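Local coordinates for protein putative prolyl-tRNA synthetase (Leishmania major, PDB 5XIL) that probably attaches L-proline to tRNA(Pro) at the expense of ATP, releasing AMP and diphosphate and supplying charged tRNA for protein synthesis, at residues 293-298 against 314-319. Numbering follows the deposited sequence.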
# COMPACT_ATOMS: atom_id res chain seq x y z
N VAL A 293 -14.09 6.10 17.53
CA VAL A 293 -14.78 6.30 18.83
C VAL A 293 -13.80 6.20 19.94
O VAL A 293 -13.06 5.23 20.07
CB VAL A 293 -15.88 5.24 19.06
CG1 VAL A 293 -16.56 5.47 20.41
CG2 VAL A 293 -16.83 5.10 17.89
N ILE A 294 -13.76 7.21 20.80
CA ILE A 294 -12.95 7.16 21.97
C ILE A 294 -13.88 6.99 23.19
O ILE A 294 -14.82 7.70 23.34
CB ILE A 294 -12.06 8.39 22.14
CG1 ILE A 294 -11.02 8.21 23.27
CG2 ILE A 294 -12.84 9.66 22.38
CD1 ILE A 294 -9.94 7.25 22.93
N ILE A 295 -13.50 6.11 24.07
CA ILE A 295 -14.29 5.80 25.32
C ILE A 295 -13.52 6.36 26.55
O ILE A 295 -12.39 5.97 26.81
CB ILE A 295 -14.49 4.28 25.44
CG1 ILE A 295 -15.15 3.70 24.20
CG2 ILE A 295 -15.25 3.91 26.74
CD1 ILE A 295 -14.96 2.21 24.07
N ILE A 296 -14.14 7.27 27.29
CA ILE A 296 -13.50 7.89 28.40
C ILE A 296 -14.39 7.70 29.64
O ILE A 296 -15.55 8.09 29.59
CB ILE A 296 -13.35 9.37 28.15
CG1 ILE A 296 -12.58 9.59 26.82
CG2 ILE A 296 -12.70 10.05 29.34
CD1 ILE A 296 -12.48 11.03 26.37
N PRO A 297 -13.84 7.10 30.72
CA PRO A 297 -14.60 6.93 31.95
C PRO A 297 -14.82 8.30 32.65
O PRO A 297 -13.96 9.22 32.61
CB PRO A 297 -13.76 5.92 32.76
CG PRO A 297 -12.36 6.33 32.40
CD PRO A 297 -12.45 6.63 30.91
N VAL A 298 -16.00 8.47 33.21
CA VAL A 298 -16.34 9.70 33.93
C VAL A 298 -17.09 9.35 35.24
O VAL A 298 -17.48 8.20 35.46
CB VAL A 298 -17.23 10.63 33.12
CG1 VAL A 298 -16.57 11.05 31.79
CG2 VAL A 298 -18.58 9.96 32.86
N ALA A 314 -13.47 -1.82 33.64
CA ALA A 314 -13.73 -3.06 32.95
C ALA A 314 -14.83 -2.93 31.89
O ALA A 314 -14.77 -3.55 30.83
CB ALA A 314 -14.14 -4.14 33.95
N SER A 315 -15.87 -2.18 32.23
CA SER A 315 -16.94 -1.95 31.29
C SER A 315 -16.42 -1.11 30.07
O SER A 315 -16.89 -1.32 28.95
CB SER A 315 -18.13 -1.29 31.99
OG SER A 315 -17.95 0.11 32.17
N CYS A 316 -15.46 -0.22 30.28
CA CYS A 316 -14.86 0.53 29.16
C CYS A 316 -14.15 -0.40 28.19
O CYS A 316 -14.35 -0.36 26.99
CB CYS A 316 -13.90 1.57 29.67
SG CYS A 316 -14.64 2.97 30.51
N TRP A 317 -13.37 -1.31 28.74
CA TRP A 317 -12.68 -2.31 27.97
C TRP A 317 -13.67 -3.20 27.27
O TRP A 317 -13.50 -3.55 26.17
CB TRP A 317 -11.80 -3.17 28.88
CG TRP A 317 -10.56 -2.53 29.36
CD1 TRP A 317 -10.13 -2.49 30.63
CD2 TRP A 317 -9.57 -1.87 28.58
NE1 TRP A 317 -8.93 -1.85 30.71
CE2 TRP A 317 -8.56 -1.45 29.46
N ARG A 318 -14.71 -3.58 27.95
CA ARG A 318 -15.67 -4.43 27.33
C ARG A 318 -16.35 -3.76 26.14
O ARG A 318 -16.65 -4.40 25.13
CB ARG A 318 -16.73 -4.83 28.36
CG ARG A 318 -17.81 -5.72 27.82
CD ARG A 318 -18.50 -6.43 29.00
NE ARG A 318 -19.32 -5.53 29.86
CZ ARG A 318 -19.03 -5.11 31.10
NH1 ARG A 318 -17.90 -5.46 31.73
NH2 ARG A 318 -19.91 -4.32 31.75
N LEU A 319 -16.71 -2.53 26.34
CA LEU A 319 -17.33 -1.76 25.28
C LEU A 319 -16.40 -1.65 24.06
O LEU A 319 -16.80 -1.86 22.93
CB LEU A 319 -17.77 -0.39 25.81
CG LEU A 319 -18.35 0.54 24.72
CD1 LEU A 319 -19.59 -0.10 24.12
CD2 LEU A 319 -18.71 1.95 25.19
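The first beta-alpha-beta unit of the anticodon-binding domain brings Ile295, on its opening strand, against Cys316 and Leu319 on the helix that follows. Strand 293-297 and the helical segment 314-319 run nearly antiparallel, at 170° between the short segment axes, which lie 8.9 Å apart, as expected of a crossover helix lying on its sheet. Ile295 divides its two branches between successive helical turns. With chi1 at -56°, CG1 stands anti to the carbonyl carbon and CG2 anti to the backbone N. Ile295 CG2 meets Cys316 SG at 3.9 Å. The extended CG1-CD1 arm reaches the next turn, where Ile295 CD1 lies 3.8 Å from Leu319 CG. These two side chains approach at a slant, and Leu319 meets the isoleucine mainly through CG and its CD2 methyl. Cys316 SG, anti to its own carbonyl carbon (chi1 -71°), is placed between two strand residues, because Pro297 CB also approaches it, at 3.8 Å. No hydrogen bond spans the interface; all four touching residues are buried, and their contacts are apolar. On one flank, strand 330-332 supplies Cys332, which touches both Ile295 and Cys316; on the other, Leu358 of strand 354-358 meets Cys316. Strand 293-297 lies between these two parallel neighbours, and its Ile294 and Ile296 pack against helix 340-350 through Trp347 and Phe344.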